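Local coordinates for protein aspartate semialdehyde dehydrogenase (Francisella tularensis subsp. tularensis, PDB 4WOJ) that probably catalyses the NADPH-dependent reductive dephosphorylation of L-aspartyl-4-phosphate to L-aspartate semialdehyde, a step toward lysine, methionine and threonine, at residues 10-16 with 36-42; 157-163 with 280-286; 166-171 with 267-273. All coordinates share one frame; numbering follows the deposited sequence.

Contact 1: 10-16 with 36-42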
loop_
_atom_site.group_PDB
_atom_site.type_symbol
_atom_site.label_atom_id
_atom_site.label_comp_id
_atom_site.label_asym_id
_atom_site.label_seq_id
_atom_site.Cartn_x
_atom_site.Cartn_y
_atom_site.Cartn_z
ATOM N N VAL B 10 -23.881 -21.482 -25.430
ATOM C CA VAL B 10 -23.225 -20.889 -24.273
ATOM C C VAL B 10 -24.053 -19.766 -23.709
ATOM O O VAL B 10 -24.402 -18.827 -24.420
ATOM C CB VAL B 10 -21.849 -20.307 -24.621
ATOM C CG1 VAL B 10 -21.061 -20.044 -23.347
ATOM C CG2 VAL B 10 -21.081 -21.250 -25.523
ATOM N N GLY B 11 -24.321 -19.858 -22.410
ATOM C CA GLY B 11 -25.140 -18.878 -21.704
ATOM C C GLY B 11 -24.261 -18.011 -20.831
ATOM O O GLY B 11 -23.288 -18.484 -20.256
ATOM N N PHE B 12 -24.598 -16.732 -20.756
ATOM C CA PHE B 12 -23.815 -15.769 -19.997
ATOM C C PHE B 12 -24.640 -15.131 -18.876
ATOM O O PHE B 12 -25.649 -14.473 -19.133
ATOM C CB PHE B 12 -23.250 -14.691 -20.937
ATOM C CG PHE B 12 -22.285 -15.241 -21.936
ATOM C CD1 PHE B 12 -20.935 -15.414 -21.600
ATOM C CD2 PHE B 12 -22.728 -15.668 -23.176
ATOM C CE1 PHE B 12 -20.043 -15.973 -22.515
ATOM C CE2 PHE B 12 -21.843 -16.212 -24.102
ATOM C CZ PHE B 12 -20.500 -16.377 -23.769
ATOM N N ILE B 13 -24.199 -15.356 -17.635
ATOM C CA ILE B 13 -24.736 -14.643 -16.467
ATOM C C ILE B 13 -23.661 -13.708 -15.892
ATOM O O ILE B 13 -22.502 -14.038 -15.896
ATOM C CB ILE B 13 -25.229 -15.615 -15.383
ATOM C CG1 ILE B 13 -25.924 -16.826 -16.016
ATOM C CG2 ILE B 13 -26.206 -14.904 -14.460
ATOM C CD1 ILE B 13 -25.045 -18.031 -16.222
ATOM N N GLY B 14 -24.046 -12.532 -15.419
ATOM C CA GLY B 14 -23.086 -11.587 -14.818
ATOM C C GLY B 14 -22.598 -10.473 -15.734
ATOM O O GLY B 14 -21.818 -9.610 -15.308
ATOM N N TRP B 15 -23.077 -10.468 -16.981
ATOM C CA TRP B 15 -22.457 -9.653 -18.046
ATOM C C TRP B 15 -22.647 -8.140 -17.912
ATOM O O TRP B 15 -21.945 -7.377 -18.560
ATOM C CB TRP B 15 -22.946 -10.108 -19.423
ATOM C CG TRP B 15 -24.406 -10.196 -19.541
ATOM C CD1 TRP B 15 -25.180 -11.300 -19.327
ATOM C CD2 TRP B 15 -25.287 -9.143 -19.875
ATOM N NE1 TRP B 15 -26.499 -11.003 -19.513
ATOM C CE2 TRP B 15 -26.596 -9.677 -19.855
ATOM C CE3 TRP B 15 -25.106 -7.788 -20.197
ATOM C CZ2 TRP B 15 -27.708 -8.910 -20.152
ATOM C CZ3 TRP B 15 -26.205 -7.027 -20.482
ATOM C CH2 TRP B 15 -27.499 -7.591 -20.464
ATOM N N ARG B 16 -23.579 -7.719 -17.064
ATOM C CA ARG B 16 -23.894 -6.309 -16.905
ATOM C C ARG B 16 -22.898 -5.571 -16.009
ATOM O O ARG B 16 -22.697 -4.360 -16.152
ATOM C CB ARG B 16 -25.292 -6.161 -16.321
ATOM C CG ARG B 16 -26.172 -5.190 -17.106
ATOM C CD ARG B 16 -27.502 -4.978 -16.398
ATOM N NE ARG B 16 -28.517 -5.991 -16.721
ATOM C CZ ARG B 16 -29.252 -5.988 -17.834
ATOM N NH1 ARG B 16 -29.051 -5.043 -18.759
ATOM N NH2 ARG B 16 -30.178 -6.934 -18.036
ATOM N N ILE B 36 -20.032 -20.223 -31.486
ATOM C CA ILE B 36 -20.903 -20.583 -30.398
ATOM C C ILE B 36 -22.245 -19.915 -30.596
ATOM O O ILE B 36 -22.355 -18.952 -31.362
ATOM C CB ILE B 36 -20.307 -20.095 -29.064
ATOM C CG1 ILE B 36 -20.054 -18.581 -29.119
ATOM C CG2 ILE B 36 -19.002 -20.818 -28.749
ATOM C CD1 ILE B 36 -19.911 -17.951 -27.759
ATOM N N LEU B 37 -23.257 -20.412 -29.896
ATOM C CA LEU B 37 -24.594 -19.804 -29.915
ATOM C C LEU B 37 -24.855 -19.102 -28.581
ATOM O O LEU B 37 -25.368 -19.701 -27.636
ATOM C CB LEU B 37 -25.682 -20.860 -30.232
ATOM C CG LEU B 37 -25.443 -21.675 -31.517
ATOM C CD1 LEU B 37 -26.498 -22.752 -31.746
ATOM C CD2 LEU B 37 -25.374 -20.736 -32.716
ATOM N N PRO B 38 -24.503 -17.826 -28.488
ATOM C CA PRO B 38 -24.636 -17.201 -27.193
ATOM C C PRO B 38 -26.078 -17.013 -26.778
ATOM O O PRO B 38 -26.943 -16.838 -27.624
ATOM C CB PRO B 38 -23.962 -15.840 -27.375
ATOM C CG PRO B 38 -23.157 -15.967 -28.615
ATOM C CD PRO B 38 -23.951 -16.896 -29.477
ATOM N N THR B 39 -26.316 -17.064 -25.477
ATOM C CA THR B 39 -27.583 -16.684 -24.900
ATOM C C THR B 39 -27.285 -15.876 -23.656
ATOM O O THR B 39 -26.437 -16.250 -22.868
ATOM C CB THR B 39 -28.425 -17.918 -24.571
ATOM O OG1 THR B 39 -28.720 -18.612 -25.786
ATOM C CG2 THR B 39 -29.712 -17.540 -23.873
ATOM N N PHE B 40 -28.010 -14.789 -23.477
ATOM C CA PHE B 40 -27.694 -13.825 -22.458
ATOM C C PHE B 40 -28.764 -13.802 -21.388
ATOM O O PHE B 40 -29.901 -13.419 -21.645
ATOM C CB PHE B 40 -27.490 -12.444 -23.102
ATOM C CG PHE B 40 -26.177 -12.342 -23.809
ATOM C CD1 PHE B 40 -25.010 -12.091 -23.086
ATOM C CD2 PHE B 40 -26.076 -12.608 -25.164
ATOM C CE1 PHE B 40 -23.789 -12.038 -23.721
ATOM C CE2 PHE B 40 -24.847 -12.583 -25.792
ATOM C CZ PHE B 40 -23.704 -12.292 -25.064
ATOM N N PHE B 41 -28.373 -14.197 -20.180
ATOM C CA PHE B 41 -29.298 -14.337 -19.070
ATOM C C PHE B 41 -29.347 -13.122 -18.190
ATOM O O PHE B 41 -28.393 -12.346 -18.091
ATOM C CB PHE B 41 -28.942 -15.536 -18.230
ATOM C CG PHE B 41 -29.261 -16.817 -18.894
ATOM C CD1 PHE B 41 -28.317 -17.460 -19.663
ATOM C CD2 PHE B 41 -30.532 -17.365 -18.784
ATOM C CE1 PHE B 41 -28.620 -18.663 -20.274
ATOM C CE2 PHE B 41 -30.846 -18.559 -19.404
ATOM C CZ PHE B 41 -29.885 -19.211 -20.151
ATOM N N SER B 42 -30.494 -12.950 -17.556
ATOM C CA SER B 42 -30.753 -11.711 -16.866
ATOM C C SER B 42 -31.674 -11.952 -15.707
ATOM O O SER B 42 -32.308 -13.005 -15.588
ATOM C CB SER B 42 -31.357 -10.682 -17.827
ATOM O OG SER B 42 -31.048 -9.375 -17.399
#
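Phe12 and Phe40 lie alongside each other on one face of a parallel strand pair, pointing the same way from the sheet. Their planes are near parallel (21°) but slid apart, with centroids separated by 5.2 Å, so the rings barely overlap; Phe12 CD2 sits over a face of Phe40. Phe12 CB touches Phe40 CD1 at 3.8 Å. Phe40 then turns an edge onto the five-membered ring of Trp15 in a T-shaped stack, planes at 86°, completing an aromatic cluster. Farther back, Pro38 CB meets the edge of Phe12 at CE2, and Val10 CG2 packs 3.8 Å from Ile36 CB.

Trp15, just after strand 8-13, points toward strand 36-42. With CG between the backbone N and carbonyl carbon (chi1 51°), its indole delivers NE1 to the carbonyl of Phe41, 2.7 Å from NE1 to O, although that oxygen stands somewhat out of the ring plane. Arg16 continues the closure: its chain bends at chi3, and NH2 donates to Ser42 OG at 2.7 Å, nearly in the guanidinium plane. On the other face of the sheet, the Phe41 ring sets its edge against the backbone of Gly11, CE1 to CA 3.8 Å.

The backbones are joined by a parallel ladder in which Phe12 N donates to Thr39 O and Phe12 O accepts from Phe41 N, 2.9 Å. This is the first beta-alpha-beta unit of the NAD-binding domain, a Rossmann-type fold. Helix 18-30 covers the aromatic face, Met24 touching Trp15 and Phe40 and Met27 touching Phe12, while strand 74-77 flanks strand 8-13 and strand 61-62 lies beside strand 36-42.

Contact 2: 157-163 with 280-286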
loop_
_atom_site.group_PDB
_atom_site.type_symbol
_atom_site.label_atom_id
_atom_site.label_comp_id
_atom_site.label_asym_id
_atom_site.label_seq_id
_atom_site.Cartn_x
_atom_site.Cartn_y
_atom_site.Cartn_z
ATOM N N ASP B 157 9.701 -24.642 -10.081
ATOM C CA ASP B 157 9.601 -24.967 -8.677
ATOM C C ASP B 157 10.735 -24.362 -7.855
ATOM O O ASP B 157 11.307 -25.037 -6.982
ATOM C CB ASP B 157 9.565 -26.481 -8.475
ATOM C CG ASP B 157 9.017 -26.865 -7.118
ATOM O OD1 ASP B 157 8.248 -26.061 -6.514
ATOM O OD2 ASP B 157 9.356 -27.976 -6.643
ATOM N N LEU B 158 11.055 -23.093 -8.116
ATOM C CA LEU B 158 12.149 -22.413 -7.398
ATOM C C LEU B 158 11.728 -21.625 -6.153
ATOM O O LEU B 158 12.569 -21.182 -5.382
ATOM C CB LEU B 158 12.930 -21.525 -8.369
ATOM C CG LEU B 158 13.777 -22.325 -9.376
ATOM C CD1 LEU B 158 14.454 -21.416 -10.361
ATOM C CD2 LEU B 158 14.844 -23.173 -8.686
ATOM N N VAL B 159 10.426 -21.512 -5.913
ATOM C CA VAL B 159 9.934 -20.653 -4.837
ATOM C C VAL B 159 9.593 -21.507 -3.624
ATOM O O VAL B 159 8.752 -22.411 -3.734
ATOM C CB VAL B 159 8.667 -19.900 -5.283
ATOM C CG1 VAL B 159 8.065 -19.129 -4.129
ATOM C CG2 VAL B 159 8.976 -19.002 -6.460
ATOM N N GLU B 160 10.217 -21.170 -2.486
ATOM C CA GLU B 160 10.027 -21.851 -1.192
ATOM C C GLU B 160 8.848 -21.234 -0.440
ATOM O O GLU B 160 8.019 -21.960 0.077
ATOM C CB GLU B 160 11.286 -21.755 -0.317
ATOM C CG GLU B 160 11.303 -22.742 0.857
ATOM C CD GLU B 160 12.635 -22.798 1.598
ATOM O OE1 GLU B 160 13.695 -23.054 0.982
ATOM O OE2 GLU B 160 12.638 -22.594 2.824
ATOM N N TRP B 161 8.815 -19.893 -0.354
ATOM C CA TRP B 161 7.610 -19.144 0.049
ATOM C C TRP B 161 7.525 -17.709 -0.475
ATOM O O TRP B 161 8.488 -17.179 -0.968
ATOM C CB TRP B 161 7.383 -19.148 1.555
ATOM C CG TRP B 161 8.460 -18.620 2.440
ATOM C CD1 TRP B 161 9.185 -19.363 3.337
ATOM C CD2 TRP B 161 8.878 -17.246 2.624
ATOM N NE1 TRP B 161 10.024 -18.560 4.029
ATOM C CE2 TRP B 161 9.872 -17.258 3.622
ATOM C CE3 TRP B 161 8.528 -16.022 2.029
ATOM C CZ2 TRP B 161 10.533 -16.106 4.045
ATOM C CZ3 TRP B 161 9.184 -14.862 2.444
ATOM C CH2 TRP B 161 10.177 -14.913 3.444
ATOM N N VAL B 162 6.344 -17.094 -0.292
ATOM C CA VAL B 162 6.061 -15.708 -0.702
ATOM C C VAL B 162 5.339 -14.876 0.359
ATOM O O VAL B 162 4.228 -15.204 0.744
ATOM C CB VAL B 162 5.118 -15.680 -1.938
ATOM C CG1 VAL B 162 4.975 -14.273 -2.452
ATOM C CG2 VAL B 162 5.611 -16.629 -3.025
ATOM N N ASN B 163 5.960 -13.791 0.816
ATOM C CA ASN B 163 5.223 -12.767 1.535
ATOM C C ASN B 163 4.682 -11.771 0.522
ATOM O O ASN B 163 5.480 -11.255 -0.282
ATOM C CB ASN B 163 6.110 -12.027 2.485
ATOM C CG ASN B 163 5.319 -11.123 3.409
ATOM O OD1 ASN B 163 4.795 -11.584 4.414
ATOM N ND2 ASN B 163 5.267 -9.831 3.109
ATOM N N LEU B 280 6.259 -8.043 -3.100
ATOM C CA LEU B 280 6.512 -9.423 -2.888
ATOM C C LEU B 280 7.863 -9.564 -2.275
ATOM O O LEU B 280 8.799 -8.875 -2.651
ATOM C CB LEU B 280 6.453 -10.202 -4.186
ATOM C CG LEU B 280 5.128 -10.175 -4.928
ATOM C CD1 LEU B 280 5.231 -11.181 -6.051
ATOM C CD2 LEU B 280 3.919 -10.495 -4.080
ATOM N N THR B 281 7.943 -10.444 -1.284
ATOM C CA THR B 281 9.229 -10.870 -0.736
ATOM C C THR B 281 9.242 -12.370 -0.867
ATOM O O THR B 281 8.422 -13.067 -0.283
ATOM C CB THR B 281 9.391 -10.406 0.703
ATOM O OG1 THR B 281 9.247 -8.971 0.753
ATOM C CG2 THR B 281 10.756 -10.772 1.245
ATOM N N VAL B 282 10.125 -12.857 -1.716
ATOM C CA VAL B 282 10.083 -14.250 -2.159
ATOM C C VAL B 282 11.348 -14.952 -1.701
ATOM O O VAL B 282 12.460 -14.454 -1.982
ATOM C CB VAL B 282 10.007 -14.376 -3.675
ATOM C CG1 VAL B 282 9.805 -15.817 -4.063
ATOM C CG2 VAL B 282 8.846 -13.540 -4.237
ATOM N N LYS B 283 11.178 -16.075 -0.984
ATOM C CA LYS B 283 12.316 -16.900 -0.579
ATOM C C LYS B 283 12.436 -18.004 -1.605
ATOM O O LYS B 283 11.467 -18.673 -1.914
ATOM C CB LYS B 283 12.113 -17.498 0.789
ATOM C CG LYS B 283 13.304 -18.308 1.263
ATOM C CD LYS B 283 13.052 -18.909 2.626
ATOM C CE LYS B 283 14.340 -19.324 3.288
ATOM N NZ LYS B 283 15.061 -18.142 3.832
ATOM N N LEU B 284 13.638 -18.165 -2.147
ATOM C CA LEU B 284 13.912 -19.173 -3.173
ATOM C C LEU B 284 14.394 -20.494 -2.592
ATOM O O LEU B 284 14.854 -20.550 -1.465
ATOM C CB LEU B 284 14.938 -18.626 -4.181
ATOM C CG LEU B 284 14.468 -17.431 -5.045
ATOM C CD1 LEU B 284 15.603 -16.929 -5.894
ATOM C CD2 LEU B 284 13.289 -17.790 -5.927
ATOM N N ARG B 285 14.298 -21.561 -3.363
ATOM C CA ARG B 285 14.858 -22.840 -2.919
ATOM C C ARG B 285 16.370 -22.905 -3.134
ATOM O O ARG B 285 17.029 -23.751 -2.570
ATOM C CB ARG B 285 14.222 -24.020 -3.650
ATOM C CG ARG B 285 12.743 -24.173 -3.425
ATOM C CD ARG B 285 12.287 -25.570 -3.784
ATOM N NE ARG B 285 10.853 -25.611 -4.084
ATOM C CZ ARG B 285 9.890 -25.571 -3.174
ATOM N NH1 ARG B 285 10.184 -25.473 -1.873
ATOM N NH2 ARG B 285 8.621 -25.642 -3.561
ATOM N N GLN B 286 16.887 -22.039 -3.989
ATOM C CA GLN B 286 18.291 -21.985 -4.363
ATOM C C GLN B 286 18.689 -20.543 -4.462
ATOM O O GLN B 286 17.893 -19.711 -4.892
ATOM C CB GLN B 286 18.479 -22.507 -5.775
ATOM C CG GLN B 286 18.494 -24.015 -5.959
ATOM C CD GLN B 286 18.158 -24.403 -7.388
ATOM O OE1 GLN B 286 18.414 -23.641 -8.328
ATOM N NE2 GLN B 286 17.568 -25.581 -7.560
HETATM O O HOH W 1 6.437 -8.779 1.082
#
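Strands 161-163 and 280-284 run antiparallel at 163°, and a classic beta bulge, with Glu160 and Trp161 both opposite Lys283, shifts their register in the mixed sheet of the dimerisation domain. At the bulge Lys283 O accepts Glu160 N at 2.9 Å and, weakly, Trp161 N. Lys283 lies across the indole of Trp161: CB stands over the six-membered ring, 3.7 Å from its centroid, in a CH-pi contact, and CD continues toward NE1. The chain bends only at chi4 (77°), and NZ forms a salt bridge with Asp342. On the face opposite Trp161, Val282 lies beside Val162, and its CG1 also meets Val159 CG1 at 3.7 Å, the two side chains crossing at about a right angle.

Thr281 and Asn163 pair on the same face of the sheet as Trp161 and Lys283. A water accepts from Asn163 ND2 and donates to Thr281 OG1, while Asn163 OD1 bonds Thr281 of the second subunit, and the reverse bond repeats the link.

Beyond the strands, Asp157 ends a helix in a Schellman motif. Arg285 NE donates to Asp157 O, while NH2 makes a salt bridge to Asp157 OD1, 3.0 Å long and nearly straight at 170°, approaching from above the carboxylate plane.

Contact 3: 166-171 with 267-273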
loop_
_atom_site.group_PDB
_atom_site.type_symbol
_atom_site.label_atom_id
_atom_site.label_comp_id
_atom_site.label_asym_id
_atom_site.label_seq_id
_atom_site.Cartn_x
_atom_site.Cartn_y
_atom_site.Cartn_z
ATOM N N THR B 166 -0.468 -6.313 -0.177
ATOM C CA THR B 166 -1.203 -5.859 -1.299
ATOM C C THR B 166 -1.752 -4.471 -1.069
ATOM O O THR B 166 -1.843 -3.986 0.061
ATOM C CB THR B 166 -2.373 -6.759 -1.659
ATOM O OG1 THR B 166 -3.464 -6.487 -0.780
ATOM C CG2 THR B 166 -1.973 -8.229 -1.580
ATOM N N TYR B 167 -2.025 -3.840 -2.192
ATOM C CA TYR B 167 -2.453 -2.464 -2.290
ATOM C C TYR B 167 -3.547 -2.626 -3.297
ATOM O O TYR B 167 -3.319 -2.536 -4.487
ATOM C CB TYR B 167 -1.349 -1.593 -2.862
ATOM C CG TYR B 167 -0.012 -1.472 -2.080
ATOM C CD1 TYR B 167 0.878 -2.529 -1.952
ATOM C CD2 TYR B 167 0.369 -0.248 -1.542
ATOM C CE1 TYR B 167 2.093 -2.384 -1.251
ATOM C CE2 TYR B 167 1.568 -0.082 -0.856
ATOM C CZ TYR B 167 2.430 -1.159 -0.709
ATOM O OH TYR B 167 3.593 -0.933 0.003
ATOM N N GLN B 168 -4.696 -3.047 -2.811
ATOM C CA GLN B 168 -5.797 -3.471 -3.635
ATOM C C GLN B 168 -6.847 -2.427 -3.966
ATOM O O GLN B 168 -7.326 -1.698 -3.105
ATOM C CB GLN B 168 -6.529 -4.579 -2.929
ATOM C CG GLN B 168 -5.701 -5.825 -2.946
ATOM C CD GLN B 168 -6.386 -6.944 -2.235
ATOM O OE1 GLN B 168 -5.790 -7.582 -1.344
ATOM N NE2 GLN B 168 -7.633 -7.234 -2.642
ATOM N N ALA B 169 -7.225 -2.418 -5.224
ATOM C CA ALA B 169 -8.149 -1.423 -5.769
ATOM C C ALA B 169 -9.611 -1.774 -5.487
ATOM O O ALA B 169 -9.982 -2.906 -5.174
ATOM C CB ALA B 169 -7.926 -1.295 -7.252
ATOM N N ILE B 170 -10.446 -0.761 -5.618
ATOM C CA ILE B 170 -11.781 -0.860 -5.116
ATOM C C ILE B 170 -12.604 -1.726 -6.035
ATOM O O ILE B 170 -13.579 -2.277 -5.607
ATOM C CB ILE B 170 -12.392 0.532 -4.876
ATOM C CG1 ILE B 170 -13.700 0.419 -4.093
ATOM C CG2 ILE B 170 -12.634 1.288 -6.203
ATOM C CD1 ILE B 170 -13.601 -0.276 -2.752
ATOM N N SER B 171 -12.190 -1.900 -7.287
ATOM C CA SER B 171 -13.009 -2.651 -8.249
ATOM C C SER B 171 -13.335 -4.039 -7.824
ATOM O O SER B 171 -14.397 -4.543 -8.136
ATOM C CB SER B 171 -12.387 -2.665 -9.643
ATOM O OG SER B 171 -11.144 -3.275 -9.675
ATOM N N CYS B 267 -3.530 -8.179 3.238
ATOM C CA CYS B 267 -4.308 -7.594 2.165
ATOM C C CYS B 267 -4.932 -6.228 2.580
ATOM O O CYS B 267 -5.649 -6.132 3.558
ATOM C CB CYS B 267 -5.346 -8.615 1.662
ATOM S SG CYS B 267 -4.637 -10.105 0.873
ATOM N N VAL B 268 -4.661 -5.187 1.806
ATOM C CA VAL B 268 -5.032 -3.825 2.163
ATOM C C VAL B 268 -5.760 -3.151 1.007
ATOM O O VAL B 268 -5.314 -3.202 -0.133
ATOM C CB VAL B 268 -3.808 -2.972 2.500
ATOM C CG1 VAL B 268 -4.213 -1.612 3.087
ATOM C CG2 VAL B 268 -2.857 -3.700 3.487
ATOM N N ARG B 269 -6.897 -2.557 1.318
ATOM C CA ARG B 269 -7.627 -1.799 0.369
ATOM C C ARG B 269 -7.060 -0.410 0.315
ATOM O O ARG B 269 -6.782 0.185 1.388
ATOM C CB ARG B 269 -9.098 -1.738 0.790
ATOM C CG ARG B 269 -9.967 -1.212 -0.290
ATOM C CD ARG B 269 -10.065 -2.219 -1.397
ATOM N NE ARG B 269 -11.072 -3.221 -1.115
ATOM C CZ ARG B 269 -11.199 -4.352 -1.794
ATOM N NH1 ARG B 269 -10.344 -4.680 -2.767
ATOM N NH2 ARG B 269 -12.173 -5.186 -1.477
ATOM N N VAL B 270 -6.834 0.078 -0.915
ATOM C CA VAL B 270 -6.284 1.450 -1.153
ATOM C C VAL B 270 -7.132 2.184 -2.188
ATOM O O VAL B 270 -7.946 1.535 -2.847
ATOM C CB VAL B 270 -4.813 1.457 -1.625
ATOM C CG1 VAL B 270 -3.899 0.812 -0.577
ATOM C CG2 VAL B 270 -4.671 0.784 -2.991
ATOM N N PRO B 271 -6.962 3.526 -2.319
ATOM C CA PRO B 271 -7.799 4.313 -3.193
ATOM C C PRO B 271 -7.330 4.266 -4.637
ATOM O O PRO B 271 -7.075 5.315 -5.240
ATOM C CB PRO B 271 -7.668 5.753 -2.636
ATOM C CG PRO B 271 -6.908 5.642 -1.360
ATOM C CD PRO B 271 -6.125 4.392 -1.470
ATOM N N SER B 272 -7.219 3.050 -5.165
ATOM C CA SER B 272 -7.016 2.813 -6.573
ATOM C C SER B 272 -8.322 2.314 -7.158
ATOM O O SER B 272 -9.178 1.825 -6.454
ATOM C CB SER B 272 -5.938 1.744 -6.780
ATOM O OG SER B 272 -4.678 2.252 -6.454
ATOM N N LEU B 273 -8.436 2.381 -8.460
ATOM C CA LEU B 273 -9.645 1.989 -9.109
ATOM C C LEU B 273 -9.681 0.559 -9.672
ATOM O O LEU B 273 -10.640 -0.144 -9.363
ATOM C CB LEU B 273 -9.999 3.020 -10.146
ATOM C CG LEU B 273 -10.366 4.421 -9.581
ATOM C CD1 LEU B 273 -10.479 5.455 -10.704
ATOM C CD2 LEU B 273 -11.646 4.443 -8.752
HETATM O O HOH W 2 -3.143 -0.612 -6.671
HETATM O O HOH W 3 -10.255 -6.872 -4.431
#
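Beside the predicted catalytic Cys141 and His276, the end of strand 159-167 meets the loop between strands 263-266 and 275-284 in the dimerisation domain. Thr166 and Gln168 line up against Cys267, Val268 and Arg269. Thr166 OG1 accepts Val268 N at 3.1 Å and donates to Gln168 OE1 at 2.6 Å, on a lone pair in the amide plane. The Gln168 chain is extended, CD anti to CA (chi2 179°), which carries OE1 to within 3.2 Å of Cys267 CB. Both its backbone N and O bond to the loop: N donates to Val268 O at 2.8 Å, and O accepts Val270 N.

Arg269 doubles back through bends at chi2 and chi3, setting its guanidinium almost perpendicular to the Gln168 amide, 87° between planes. A water takes Arg269 NH1 at 2.8 Å. Farther on, Ile170 N donates to Ser272 O at 3.0 Å, while Ala169 CB packs on Ser272 CB. Tyr167 instead faces the second subunit, stacking on Tyr167 there and bonding its Thr166 O.

Because Thr166 OG1 gives its proton to OE1, the Gln168 amide turns its oxygen toward Thr166 and NE2 toward the water and Glu243, both weak bonds; the side chain lies about 5 Å from that of Cys141.

All three contacts are largely buried, but they serve different domains. Contact 1 lies in the parallel sheet of the NAD-binding domain, where an aromatic cluster and two side-chain hydrogen bonds join the segments, and no other chain of the assembly touches it. Contacts 2 and 3 share strand 159-167 of the dimerisation domain, at its two ends with centres about 24 Å apart, and both reach the second subunit. Contact 2 is an antiparallel ladder interrupted by a bulge, finished at its more exposed end by a salt bridge. Contact 3 has almost no regular pairing and combines scattered backbone bonds with a threonine hydroxyl, an amide and waters near the predicted catalytic residues. Contact 1 is about 29 Å from contact 3, centre to centre.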